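PDB 4Z8T: AvrRxo1-ORF1 from Xanthomonas oryzae pv. oryzicola, which is a type III effector with a polynucleotide kinase domain of the P-loop type, bound here to its interactor and probable chaperone AvrRxo1-ORF2. Local coordinates for residues Q2-T6 / D7-G11; S215-V218 / A219-N223; K291-I294 / D295-E298; R306-K309 / T310-A313. All blocks are in the same frame, centred on the assembly; numbering follows the deposited sequence.

Interaction 1 of 4, residues Q2-T6 / D7-G11; sequences QRKGT and DEIYG
Gly5 and Thr6 give their carbonyl oxygens to the first turn of helix 6-10, and these backbone bonds make up most of the contact. Ile9 N donates to Gly5 O at 3.0 Å, and Tyr10 N to Thr6 O at 2.9 Å. Gly5 O also receives a weak bond from Glu8 N, with an N-H...O angle of only 127°. Gly5 holds the N-cap position, and the carboxylate of Asp7 turns back over the start of the helix. With CG set between its own backbone N and carbonyl carbon (chi1 54°), Asp7 places OD1 2.9 Å from Glu8 N, a weak bond inside the turn.

Apolar contacts flank these bonds. Ile9 CG1 rests 4.1 Å from Lys4 CB, the two side chains crossing at a slant, while Thr6 CB meets the edge of the Tyr10 ring at CD2, 4.0 Å away and in the ring plane. One ring face is covered by CG2 of the preceding Ile9.

The polar ends are satisfied by other parts of the chain. Thr6 OG1 bonds to Glu129 and to Gln125 O, and Glu8 OE2 pairs with Arg22, whose link to Asp7 is long and weak. Asp7 OD1 and Glu8 OE2, both acceptors, approach to 3.0 Å, which should disfavour two full charges; Arg22 and the N-terminal end of the helix probably offset that repulsion.

Interaction 2 of 4, residues S215-V218 / A219-N223; sequences SGFV and AVRSN. With SO4 (sulfate ion), chain F.
Val218 O is gripped twice by Ser222, through the backbone N and through OG, both at 2.9 Å. The hydroxyl comes from above the carbonyl plane, so this second bond does not lie on a lone pair. With OG anti to the carbonyl carbon (chi1 -66°), the Ser222 side chain folds back along the helix to reach this oxygen. One residue further on, Ala219 O is shared in a similar way: Asn223 N and Asn223 ND2 reach it from opposite faces of its plane, ND2 at 3.1 Å. Both side chains therefore turn back onto carbonyls of the last turn of helix 210-222.

On another side of the helix, Phe217 and Arg221 lie one turn apart. The end of the ring meets one face of the guanidinium, CZ of Phe217 standing 3.4 Å from NH1 of Arg221 and offset toward the rim; the two planes are inclined by 47°. The contact leaves the guanidinium edge to the sulfate: NH2 of Arg221 donates a hydrogen bond to O3 at 2.8 Å and NH1 one to O2 at 3.3 Å, both nearly straight at 171°. Asp186 pairs with the same NH2, and Ser275 O accepts from NH1. Ser215, at the other end, bonds through OG to Glu77 and Tyr78 of the AvrRxo1-ORF2 chain.

An arginine held across a phenylalanine and gripping a sulfate, probably from the crystallisation liquor, that may mimic a phosphate, close to a probable Walker A loop that Val220 touches, is consistent with a phosphate-binding pocket of a P-loop kinase.

Interaction 3 of 4, residues K291-I294 / D295-E298; sequences KELI and DRLE
This is an i to i+4 contact within the short helix 291-298, which lies toward the outside of the chain, against helices 189-198 and 304-315 and beside a second copy of the protein. The backbone ladder is regular: Leu297 N donates to Leu293 O and Glu298 N to Ile294 O, each at 2.9 Å. The bond from Arg296 N to Glu292 O is unusually short at 2.6 Å.

Of the side-chain pairs, Lys291 and Asp295 form the direct salt bridge. The lysine chain runs extended with CG anti to its backbone N (chi1 -179°) and bends only at the last torsion, bringing NZ to Asp295 OD2; the pair is modelled at 2.5 Å, a very short distance to be read with caution. CG of Lys291 also lies alongside the same oxygen. Leu293 and Leu297 run alongside each other in a common direction, with CD2 of Leu293 3.9 Å from CD1 of Leu297. Leu293 CG in turn meets Arg296 NH2 at 3.7 Å, beside a guanidinium whose NH1 is paired with Glu190.

Glu292 turns its carboxylate back toward Arg296, OE2 being 3.4 Å from Arg296 CB. OE2 of Glu292 faces the same atom of Glu292 of the second subunit, and Asp295 packs on that residue too. Two carboxylates meeting across the subunit interface would raise each other's affinity for a proton, so one of them may well be protonated.

Interaction 4 of 4, residues R306-K309 / T310-A313; sequences RAAK and TRAA
Thr310 opens the second segment by reaching back to Arg306 O twice, with N at 2.9 Å and OG1 at 2.8 Å, from opposite faces of the carbonyl plane. The hydroxyl stands 37° above that plane, a position set by OG1 lying anti to the carbonyl carbon (chi1 -63°). Arg311 N then donates to Ala307 O at 3.0 Å, and its side chain, bent at chi3, folds back over Ala308. One face of the guanidinium covers Ala308 CA, which is 3.9 Å from CZ of Arg311 and offset toward the rim, and NH2 reaches the methyl of Ala308. NH1 is salt-bridged to Glu298. Ala312 N bonds to Ala308 O at 3.0 Å. Ala313 closes the stretch with N to O of Lys309, 3.1 Å, a residue whose extended chain leaves NZ salt-bridged to Glu305 in the same helix; Ala313 also sets CB 3.5 Å from Lys309 O.

Helix 304-315 is thus covered on two flanks: Ala307 and Thr310 touch Glu298 of helix 291-298, while Thr310 packs on Val194 and Ala313 on Gln198 of helix 189-198.

Interactions 3 and 4 are the one pair in direct touch: their centres lie 11 Å apart, and Glu298 OE1 of interaction 3 bridges to Arg311 NH1 of interaction 4 at 2.9 Å, joining two helices that follow each other in the chain. Interaction 2 stands apart, its nearest atoms about 13 Å from interaction 3 and about 16 Å from interaction 4. It alone of the four includes the sulfate, and it lies nearest the chain's centre, beside the probable Walker A loop. Interaction 1, at the N-terminal end, is farther off: its centre is 30 Å from that of interaction 2 and 40 Å from that of interaction 3.

Interaction 1 of 4, residues Q2-T6 / D7-G11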
ATOM      1  N   GLN A   2     -19.046 -25.090  21.290  1.00 50.30           N
ATOM      2  CA  GLN A   2     -19.003 -26.538  21.469  1.00 48.47           C
ATOM      3  C   GLN A   2     -18.214 -27.209  20.335  1.00 50.68           C
ATOM      4  O   GLN A   2     -17.519 -26.523  19.580  1.00 54.39           O
ATOM      5  CB  GLN A   2     -20.418 -27.103  21.602  1.00 48.42           C
ATOM      6  CG  GLN A   2     -21.243 -26.448  22.714  1.00 47.49           C
ATOM      7  CD  GLN A   2     -22.255 -25.429  22.203  1.00 43.29           C
ATOM      8  OE1 GLN A   2     -22.064 -24.217  22.341  1.00 50.20           O
ATOM      9  NE2 GLN A   2     -23.350 -25.920  21.628  1.00 38.03           N
ATOM     10  N   ARG A   3     -18.314 -28.534  20.206  1.00 49.50           N
ATOM     11  CA  ARG A   3     -17.335 -29.282  19.402  1.00 50.19           C
ATOM     12  C   ARG A   3     -17.873 -30.268  18.351  1.00 47.75           C
ATOM     13  O   ARG A   3     -17.443 -30.242  17.194  1.00 49.68           O
ATOM     14  CB  ARG A   3     -16.353 -30.009  20.330  1.00 58.87           C
ATOM     15  CG  ARG A   3     -15.251 -30.766  19.601  1.00 62.45           C
ATOM     16  CD  ARG A   3     -14.328 -29.825  18.832  1.00 68.41           C
ATOM     17  NE  ARG A   3     -13.370 -29.148  19.705  1.00 75.68           N
ATOM     18  CZ  ARG A   3     -12.374 -28.382  19.268  1.00 84.50           C
ATOM     19  NH1 ARG A   3     -11.548 -27.806  20.134  1.00 85.92           N
ATOM     20  NH2 ARG A   3     -12.202 -28.193  17.965  1.00 83.34           N
ATOM     21  N   LYS A   4     -18.775 -31.156  18.754  1.00 43.02           N
ATOM     22  CA  LYS A   4     -19.330 -32.149  17.835  1.00 38.66           C
ATOM     23  C   LYS A   4     -20.271 -31.464  16.844  1.00 33.24           C
ATOM     24  O   LYS A   4     -21.149 -30.711  17.252  1.00 29.98           O
ATOM     25  CB  LYS A   4     -20.094 -33.210  18.625  1.00 41.58           C
ATOM     26  CG  LYS A   4     -19.877 -34.639  18.160  1.00 42.97           C
ATOM     27  CD  LYS A   4     -20.214 -35.612  19.283  1.00 46.93           C
ATOM     28  CE  LYS A   4     -19.343 -36.866  19.226  1.00 54.14           C
ATOM     29  NZ  LYS A   4     -19.736 -37.794  18.124  1.00 54.90           N
ATOM     30  N   GLY A   5     -20.082 -31.716  15.550  1.00 31.40           N
ATOM     31  CA  GLY A   5     -20.955 -31.143  14.535  1.00 29.22           C
ATOM     32  C   GLY A   5     -22.283 -31.874  14.466  1.00 27.79           C
ATOM     33  O   GLY A   5     -22.373 -33.041  14.843  1.00 25.70           O
ATOM     34  N   THR A   6     -23.317 -31.202  13.971  1.00 23.04           N
ATOM     35  CA  THR A   6     -24.638 -31.814  13.922  1.00 23.55           C
ATOM     36  C   THR A   6     -24.689 -32.936  12.907  1.00 26.03           C
ATOM     37  O   THR A   6     -25.541 -33.819  13.004  1.00 26.08           O
ATOM     38  CB  THR A   6     -25.743 -30.808  13.646  1.00 23.10           C
ATOM     39  OG1 THR A   6     -25.421 -30.048  12.472  1.00 21.68           O
ATOM     40  CG2 THR A   6     -25.909 -29.871  14.844  1.00 21.32           C
ATOM     41  N   ASP A   7     -23.781 -32.913  11.935  1.00 26.09           N
ATOM     42  CA  ASP A   7     -23.733 -34.005  10.976  1.00 31.64           C
ATOM     43  C   ASP A   7     -23.284 -35.286  11.670  1.00 31.28           C
ATOM     44  O   ASP A   7     -23.733 -36.380  11.323  1.00 32.54           O
ATOM     45  CB  ASP A   7     -22.847 -33.667   9.771  1.00 32.88           C
ATOM     46  CG  ASP A   7     -21.448 -33.227  10.163  1.00 36.27           C
ATOM     47  OD1 ASP A   7     -21.218 -32.866  11.335  1.00 32.34           O
ATOM     48  OD2 ASP A   7     -20.569 -33.225   9.271  1.00 39.93           O
ATOM     49  N   GLU A   8     -22.421 -35.141  12.669  1.00 29.88           N
ATOM     50  CA  GLU A   8     -21.970 -36.286  13.458  1.00 30.41           C
ATOM     51  C   GLU A   8     -23.012 -36.720  14.495  1.00 32.52           C
ATOM     52  O   GLU A   8     -23.217 -37.914  14.713  1.00 34.13           O
ATOM     53  CB  GLU A   8     -20.629 -35.977  14.132  1.00 36.15           C
ATOM     54  CG  GLU A   8     -19.457 -35.903  13.155  1.00 40.90           C
ATOM     55  CD  GLU A   8     -18.633 -34.631  13.302  1.00 45.94           C
ATOM     56  OE1 GLU A   8     -18.086 -34.389  14.401  1.00 45.44           O
ATOM     57  OE2 GLU A   8     -18.533 -33.871  12.311  1.00 47.26           O
ATOM     58  N   ILE A   9     -23.669 -35.749  15.122  1.00 29.22           N
ATOM     59  CA  ILE A   9     -24.694 -36.023  16.132  1.00 28.87           C
ATOM     60  C   ILE A   9     -25.932 -36.694  15.528  1.00 29.55           C
ATOM     61  O   ILE A   9     -26.481 -37.647  16.098  1.00 28.91           O
ATOM     62  CB  ILE A   9     -25.121 -34.717  16.854  1.00 27.89           C
ATOM     63  CG1 ILE A   9     -23.952 -34.143  17.659  1.00 26.95           C
ATOM     64  CG2 ILE A   9     -26.344 -34.944  17.745  1.00 24.35           C
ATOM     65  CD1 ILE A   9     -24.198 -32.750  18.217  1.00 27.65           C
ATOM     66  N   TYR A  10     -26.378 -36.199  14.376  1.00 28.04           N
ATOM     67  CA  TYR A  10     -27.635 -36.671  13.801  1.00 28.18           C
ATOM     68  C   TYR A  10     -27.457 -37.624  12.621  1.00 31.64           C
ATOM     69  O   TYR A  10     -28.433 -38.165  12.100  1.00 34.12           O
ATOM     70  CB  TYR A  10     -28.541 -35.485  13.445  1.00 25.00           C
ATOM     71  CG  TYR A  10     -28.955 -34.701  14.671  1.00 24.67           C
ATOM     72  CD1 TYR A  10     -29.882 -35.216  15.569  1.00 22.07           C
ATOM     73  CD2 TYR A  10     -28.408 -33.457  14.943  1.00 21.19           C
ATOM     74  CE1 TYR A  10     -30.250 -34.505  16.700  1.00 21.98           C
ATOM     75  CE2 TYR A  10     -28.773 -32.744  16.063  1.00 21.26           C
ATOM     76  CZ  TYR A  10     -29.695 -33.275  16.936  1.00 23.19           C
ATOM     77  OH  TYR A  10     -30.047 -32.561  18.051  1.00 21.19           O
ATOM     78  N   GLY A  11     -26.212 -37.839  12.212  1.00 31.64           N
ATOM     79  CA  GLY A  11     -25.934 -38.799  11.157  1.00 39.77           C
ATOM     80  C   GLY A  11     -26.099 -40.215  11.678  1.00 42.26           C
ATOM     81  O   GLY A  11     -25.927 -40.466  12.876  1.00 42.65           O
TER

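Interaction 2 of 4, residues S215-V218 / A219-N223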
ATOM      1  N   SER A 215      -8.811 -14.268   4.701  1.00 15.68           N
ATOM      2  CA  SER A 215      -8.615 -15.106   3.532  1.00 16.24           C
ATOM      3  C   SER A 215      -9.703 -14.851   2.499  1.00 16.68           C
ATOM      4  O   SER A 215      -9.452 -14.898   1.290  1.00 16.30           O
ATOM      5  CB  SER A 215      -8.547 -16.584   3.919  1.00 19.23           C
ATOM      6  OG  SER A 215      -7.264 -16.856   4.464  1.00 22.43           O
ATOM      7  N   GLY A 216     -10.902 -14.519   2.968  1.00 17.32           N
ATOM      8  CA  GLY A 216     -11.976 -14.154   2.056  1.00 18.06           C
ATOM      9  C   GLY A 216     -11.661 -12.884   1.287  1.00 16.31           C
ATOM     10  O   GLY A 216     -11.975 -12.770   0.100  1.00 16.61           O
ATOM     11  N   PHE A 217     -11.060 -11.922   1.980  1.00 15.11           N
ATOM     12  CA  PHE A 217     -10.672 -10.650   1.387  1.00 14.92           C
ATOM     13  C   PHE A 217      -9.625 -10.865   0.314  1.00 16.28           C
ATOM     14  O   PHE A 217      -9.734 -10.338  -0.795  1.00 15.80           O
ATOM     15  CB  PHE A 217     -10.116  -9.755   2.492  1.00 16.37           C
ATOM     16  CG  PHE A 217      -9.488  -8.478   2.012  1.00 15.83           C
ATOM     17  CD1 PHE A 217     -10.260  -7.355   1.787  1.00 17.26           C
ATOM     18  CD2 PHE A 217      -8.103  -8.376   1.875  1.00 19.33           C
ATOM     19  CE1 PHE A 217      -9.674  -6.174   1.377  1.00 16.79           C
ATOM     20  CE2 PHE A 217      -7.519  -7.189   1.468  1.00 17.76           C
ATOM     21  CZ  PHE A 217      -8.313  -6.092   1.216  1.00 16.77           C
ATOM     22  N   VAL A 218      -8.600 -11.637   0.652  1.00 16.64           N
ATOM     23  CA  VAL A 218      -7.551 -11.928  -0.306  1.00 15.90           C
ATOM     24  C   VAL A 218      -8.111 -12.612  -1.553  1.00 16.46           C
ATOM     25  O   VAL A 218      -7.820 -12.204  -2.684  1.00 17.31           O
ATOM     26  CB  VAL A 218      -6.449 -12.793   0.325  1.00 16.95           C
ATOM     27  CG1 VAL A 218      -5.495 -13.288  -0.752  1.00 19.51           C
ATOM     28  CG2 VAL A 218      -5.706 -11.988   1.386  1.00 16.94           C
ATOM     29  N   ALA A 219      -8.954 -13.619  -1.345  1.00 16.35           N
ATOM     30  CA  ALA A 219      -9.529 -14.378  -2.450  1.00 18.09           C
ATOM     31  C   ALA A 219     -10.431 -13.519  -3.329  1.00 17.75           C
ATOM     32  O   ALA A 219     -10.355 -13.583  -4.558  1.00 19.68           O
ATOM     33  CB  ALA A 219     -10.287 -15.558  -1.931  1.00 16.78           C
ATOM     34  N   VAL A 220     -11.293 -12.718  -2.708  1.00 15.52           N
ATOM     35  CA  VAL A 220     -12.240 -11.939  -3.494  1.00 16.13           C
ATOM     36  C   VAL A 220     -11.533 -10.885  -4.342  1.00 16.61           C
ATOM     37  O   VAL A 220     -11.905 -10.651  -5.490  1.00 16.80           O
ATOM     38  CB  VAL A 220     -13.374 -11.328  -2.614  1.00 18.07           C
ATOM     39  CG1 VAL A 220     -12.903 -10.096  -1.903  1.00 20.98           C
ATOM     40  CG2 VAL A 220     -14.607 -11.028  -3.469  1.00 21.67           C
ATOM     41  N   ARG A 221     -10.483 -10.280  -3.801  1.00 16.15           N
ATOM     42  CA  ARG A 221      -9.755  -9.289  -4.559  1.00 15.68           C
ATOM     43  C   ARG A 221      -8.888  -9.924  -5.648  1.00 17.43           C
ATOM     44  O   ARG A 221      -8.867  -9.443  -6.774  1.00 17.21           O
ATOM     45  CB  ARG A 221      -8.924  -8.403  -3.625  1.00 18.28           C
ATOM     46  CG  ARG A 221      -9.813  -7.444  -2.845  1.00 19.48           C
ATOM     47  CD  ARG A 221      -9.095  -6.182  -2.600  1.00 18.69           C
ATOM     48  NE  ARG A 221      -9.925  -5.170  -1.938  1.00 15.56           N
ATOM     49  CZ  ARG A 221      -9.421  -4.099  -1.352  1.00 16.73           C
ATOM     50  NH1 ARG A 221      -8.106  -3.902  -1.358  1.00 19.72           N
ATOM     51  NH2 ARG A 221     -10.232  -3.234  -0.758  1.00 17.28           N
ATOM     52  N   SER A 222      -8.187 -10.999  -5.306  1.00 16.63           N
ATOM     53  CA  SER A 222      -7.244 -11.614  -6.250  1.00 18.16           C
ATOM     54  C   SER A 222      -7.920 -12.172  -7.498  1.00 20.24           C
ATOM     55  O   SER A 222      -7.312 -12.223  -8.578  1.00 19.82           O
ATOM     56  CB  SER A 222      -6.432 -12.724  -5.568  1.00 21.25           C
ATOM     57  OG  SER A 222      -5.593 -12.175  -4.564  1.00 26.10           O
ATOM     58  N   ASN A 223      -9.171 -12.597  -7.353  1.00 16.88           N
ATOM     59  CA  ASN A 223      -9.895 -13.210  -8.458  1.00 16.85           C
ATOM     60  C   ASN A 223     -10.932 -12.314  -9.109  1.00 16.37           C
ATOM     61  O   ASN A 223     -11.661 -12.749  -9.990  1.00 16.92           O
ATOM     62  CB  ASN A 223     -10.544 -14.510  -7.994  1.00 20.16           C
ATOM     63  CG  ASN A 223      -9.522 -15.561  -7.676  1.00 28.14           C
ATOM     64  OD1 ASN A 223      -8.806 -16.019  -8.570  1.00 31.93           O
ATOM     65  ND2 ASN A 223      -9.434 -15.954  -6.411  1.00 23.46           N
TER
HETATM   66  S   SO4 F 504      -8.086  -0.879   0.989  1.00 43.96           S
HETATM   67  O1  SO4 F 504      -7.844   0.384   1.682  1.00 42.35           O
HETATM   68  O2  SO4 F 504      -7.100  -1.086  -0.063  1.00 38.88           O
HETATM   69  O3  SO4 F 504      -9.416  -0.858   0.393  1.00 36.75           O
HETATM   70  O4  SO4 F 504      -7.999  -1.986   1.944  1.00 45.57           O

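Interaction 3 of 4, residues K291-I294 / D295-E298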
ATOM      1  N   LYS A 291      -8.007   3.217  21.792  1.00 29.95           N
ATOM      2  CA  LYS A 291      -8.761   4.459  21.634  1.00 29.26           C
ATOM      3  C   LYS A 291      -8.486   5.090  20.272  1.00 30.66           C
ATOM      4  O   LYS A 291      -9.398   5.584  19.607  1.00 27.11           O
ATOM      5  CB  LYS A 291      -8.411   5.461  22.742  1.00 29.47           C
ATOM      6  CG  LYS A 291      -9.181   6.778  22.650  1.00 34.39           C
ATOM      7  CD  LYS A 291      -8.524   7.869  23.489  1.00 37.47           C
ATOM      8  CE  LYS A 291      -9.371   9.140  23.541  1.00 37.27           C
ATOM      9  NZ  LYS A 291      -9.582   9.772  22.214  1.00 39.99           N
ATOM     10  N   GLU A 292      -7.225   5.062  19.860  1.00 29.88           N
ATOM     11  CA  GLU A 292      -6.834   5.678  18.600  1.00 32.28           C
ATOM     12  C   GLU A 292      -7.537   5.021  17.420  1.00 31.09           C
ATOM     13  O   GLU A 292      -8.113   5.711  16.579  1.00 32.31           O
ATOM     14  CB  GLU A 292      -5.316   5.618  18.423  1.00 37.55           C
ATOM     15  CG  GLU A 292      -4.821   6.013  17.035  1.00 40.75           C
ATOM     16  CD  GLU A 292      -5.545   7.217  16.457  1.00 41.15           C
ATOM     17  OE1 GLU A 292      -5.746   8.225  17.179  1.00 44.20           O
ATOM     18  OE2 GLU A 292      -5.920   7.146  15.266  1.00 41.48           O
ATOM     19  N   LEU A 293      -7.493   3.693  17.376  1.00 30.43           N
ATOM     20  CA  LEU A 293      -8.134   2.936  16.297  1.00 27.58           C
ATOM     21  C   LEU A 293      -9.627   3.249  16.230  1.00 26.67           C
ATOM     22  O   LEU A 293     -10.166   3.496  15.149  1.00 26.82           O
ATOM     23  CB  LEU A 293      -7.893   1.429  16.475  1.00 28.93           C
ATOM     24  CG  LEU A 293      -8.460   0.453  15.428  1.00 29.66           C
ATOM     25  CD1 LEU A 293      -7.557  -0.764  15.277  1.00 31.33           C
ATOM     26  CD2 LEU A 293      -9.868  -0.015  15.776  1.00 30.17           C
ATOM     27  N   ILE A 294     -10.298   3.241  17.380  1.00 26.64           N
ATOM     28  CA  ILE A 294     -11.723   3.548  17.406  1.00 22.26           C
ATOM     29  C   ILE A 294     -11.968   4.973  16.910  1.00 26.29           C
ATOM     30  O   ILE A 294     -12.839   5.198  16.079  1.00 28.17           O
ATOM     31  CB  ILE A 294     -12.332   3.321  18.806  1.00 24.66           C
ATOM     32  CG1 ILE A 294     -12.143   1.851  19.213  1.00 24.41           C
ATOM     33  CG2 ILE A 294     -13.795   3.679  18.810  1.00 27.40           C
ATOM     34  CD1 ILE A 294     -12.531   1.545  20.653  1.00 28.14           C
ATOM     35  N   ASP A 295     -11.174   5.925  17.393  1.00 28.11           N
ATOM     36  CA  ASP A 295     -11.263   7.297  16.902  1.00 28.53           C
ATOM     37  C   ASP A 295     -10.956   7.389  15.410  1.00 27.89           C
ATOM     38  O   ASP A 295     -11.589   8.160  14.698  1.00 32.40           O
ATOM     39  CB  ASP A 295     -10.301   8.212  17.666  1.00 31.23           C
ATOM     40  CG  ASP A 295     -10.711   8.418  19.107  1.00 34.10           C
ATOM     41  OD1 ASP A 295     -11.854   8.044  19.467  1.00 34.76           O
ATOM     42  OD2 ASP A 295      -9.886   8.962  19.876  1.00 36.28           O
ATOM     43  N   ARG A 296      -9.975   6.616  14.949  1.00 31.65           N
ATOM     44  CA  ARG A 296      -9.597   6.636  13.535  1.00 30.27           C
ATOM     45  C   ARG A 296     -10.753   6.181  12.654  1.00 32.29           C
ATOM     46  O   ARG A 296     -11.044   6.812  11.639  1.00 32.34           O
ATOM     47  CB  ARG A 296      -8.367   5.765  13.272  1.00 33.84           C
ATOM     48  CG  ARG A 296      -8.015   5.647  11.789  1.00 34.24           C
ATOM     49  CD  ARG A 296      -6.670   4.985  11.561  1.00 37.62           C
ATOM     50  NE  ARG A 296      -6.571   3.660  12.172  1.00 39.51           N
ATOM     51  CZ  ARG A 296      -6.993   2.533  11.601  1.00 39.02           C
ATOM     52  NH1 ARG A 296      -7.566   2.561  10.405  1.00 36.39           N
ATOM     53  NH2 ARG A 296      -6.848   1.373  12.232  1.00 37.79           N
ATOM     54  N   LEU A 297     -11.421   5.096  13.049  1.00 29.39           N
ATOM     55  CA  LEU A 297     -12.585   4.612  12.305  1.00 28.54           C
ATOM     56  C   LEU A 297     -13.782   5.545  12.430  1.00 30.47           C
ATOM     57  O   LEU A 297     -14.506   5.768  11.457  1.00 32.14           O
ATOM     58  CB  LEU A 297     -12.959   3.195  12.738  1.00 25.51           C
ATOM     59  CG  LEU A 297     -11.918   2.132  12.383  1.00 27.27           C
ATOM     60  CD1 LEU A 297     -12.346   0.755  12.852  1.00 26.46           C
ATOM     61  CD2 LEU A 297     -11.666   2.112  10.892  1.00 33.34           C
ATOM     62  N   GLU A 298     -13.996   6.092  13.621  1.00 30.02           N
ATOM     63  CA  GLU A 298     -15.090   7.030  13.829  1.00 29.00           C
ATOM     64  C   GLU A 298     -14.923   8.301  12.996  1.00 26.55           C
ATOM     65  O   GLU A 298     -15.911   8.912  12.599  1.00 29.36           O
ATOM     66  CB  GLU A 298     -15.216   7.387  15.312  1.00 30.19           C
ATOM     67  CG  GLU A 298     -15.690   6.244  16.183  1.00 30.07           C
ATOM     68  CD  GLU A 298     -17.185   6.029  16.109  1.00 33.26           C
ATOM     69  OE1 GLU A 298     -17.936   6.930  16.549  1.00 32.15           O
ATOM     70  OE2 GLU A 298     -17.614   4.956  15.628  1.00 31.96           O
TER

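Interaction 4 of 4, residues R306-K309 / T310-A313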
ATOM      1  N   ARG A 306     -24.776   4.680  12.677  1.00 27.18           N
ATOM      2  CA  ARG A 306     -23.654   3.828  12.280  1.00 29.49           C
ATOM      3  C   ARG A 306     -22.427   4.100  13.149  1.00 26.70           C
ATOM      4  O   ARG A 306     -21.746   3.171  13.579  1.00 25.73           O
ATOM      5  CB  ARG A 306     -23.326   4.020  10.788  1.00 30.97           C
ATOM      6  CG  ARG A 306     -23.980   2.980   9.864  1.00 40.73           C
ATOM      7  CD  ARG A 306     -24.365   3.533   8.476  1.00 44.88           C
ATOM      8  NE  ARG A 306     -23.261   4.187   7.767  1.00 47.87           N
ATOM      9  CZ  ARG A 306     -23.184   4.316   6.443  1.00 50.81           C
ATOM     10  NH1 ARG A 306     -24.138   3.822   5.658  1.00 52.07           N
ATOM     11  NH2 ARG A 306     -22.144   4.930   5.895  1.00 47.01           N
ATOM     12  N   ALA A 307     -22.157   5.371  13.426  1.00 24.32           N
ATOM     13  CA  ALA A 307     -20.999   5.715  14.232  1.00 23.87           C
ATOM     14  C   ALA A 307     -21.147   5.143  15.639  1.00 21.97           C
ATOM     15  O   ALA A 307     -20.211   4.568  16.184  1.00 22.27           O
ATOM     16  CB  ALA A 307     -20.808   7.233  14.272  1.00 23.89           C
ATOM     17  N   ALA A 308     -22.333   5.304  16.228  1.00 21.45           N
ATOM     18  CA  ALA A 308     -22.585   4.794  17.576  1.00 21.54           C
ATOM     19  C   ALA A 308     -22.456   3.281  17.662  1.00 21.71           C
ATOM     20  O   ALA A 308     -21.872   2.751  18.600  1.00 22.34           O
ATOM     21  CB  ALA A 308     -23.964   5.227  18.055  1.00 21.40           C
ATOM     22  N   LYS A 309     -22.995   2.583  16.668  1.00 24.49           N
ATOM     23  CA  LYS A 309     -22.936   1.127  16.668  1.00 23.74           C
ATOM     24  C   LYS A 309     -21.523   0.613  16.434  1.00 20.70           C
ATOM     25  O   LYS A 309     -21.121  -0.386  17.017  1.00 21.68           O
ATOM     26  CB  LYS A 309     -23.905   0.561  15.618  1.00 25.98           C
ATOM     27  CG  LYS A 309     -25.359   0.816  15.976  1.00 27.86           C
ATOM     28  CD  LYS A 309     -26.309   0.364  14.869  1.00 31.16           C
ATOM     29  CE  LYS A 309     -27.754   0.432  15.351  1.00 38.48           C
ATOM     30  NZ  LYS A 309     -28.738   0.108  14.276  1.00 41.24           N
ATOM     31  N   THR A 310     -20.772   1.303  15.588  1.00 21.38           N
ATOM     32  CA  THR A 310     -19.387   0.927  15.321  1.00 21.13           C
ATOM     33  C   THR A 310     -18.599   1.070  16.608  1.00 22.09           C
ATOM     34  O   THR A 310     -17.866   0.175  17.015  1.00 21.14           O
ATOM     35  CB  THR A 310     -18.778   1.827  14.236  1.00 22.12           C
ATOM     36  OG1 THR A 310     -19.501   1.638  13.008  1.00 26.37           O
ATOM     37  CG2 THR A 310     -17.308   1.511  14.029  1.00 22.27           C
ATOM     38  N   ARG A 311     -18.800   2.206  17.264  1.00 22.60           N
ATOM     39  CA  ARG A 311     -18.133   2.536  18.511  1.00 25.29           C
ATOM     40  C   ARG A 311     -18.403   1.495  19.586  1.00 21.59           C
ATOM     41  O   ARG A 311     -17.484   0.972  20.211  1.00 24.60           O
ATOM     42  CB  ARG A 311     -18.655   3.904  18.965  1.00 26.07           C
ATOM     43  CG  ARG A 311     -18.085   4.431  20.225  1.00 30.52           C
ATOM     44  CD  ARG A 311     -18.235   5.942  20.238  1.00 28.27           C
ATOM     45  NE  ARG A 311     -19.577   6.423  20.583  1.00 30.88           N
ATOM     46  CZ  ARG A 311     -20.391   7.099  19.765  1.00 28.50           C
ATOM     47  NH1 ARG A 311     -20.040   7.377  18.513  1.00 27.39           N
ATOM     48  NH2 ARG A 311     -21.576   7.503  20.206  1.00 29.16           N
ATOM     49  N   ALA A 312     -19.674   1.176  19.784  1.00 20.95           N
ATOM     50  CA  ALA A 312     -20.050   0.216  20.814  1.00 24.08           C
ATOM     51  C   ALA A 312     -19.494  -1.181  20.566  1.00 24.28           C
ATOM     52  O   ALA A 312     -19.083  -1.871  21.498  1.00 25.60           O
ATOM     53  CB  ALA A 312     -21.549   0.173  20.955  1.00 26.03           C
ATOM     54  N   ALA A 313     -19.487  -1.604  19.304  1.00 21.48           N
ATOM     55  CA  ALA A 313     -18.960  -2.924  18.972  1.00 25.84           C
ATOM     56  C   ALA A 313     -17.463  -3.021  19.266  1.00 24.21           C
ATOM     57  O   ALA A 313     -16.991  -4.046  19.752  1.00 28.52           O
ATOM     58  CB  ALA A 313     -19.242  -3.246  17.527  1.00 23.30           C
TER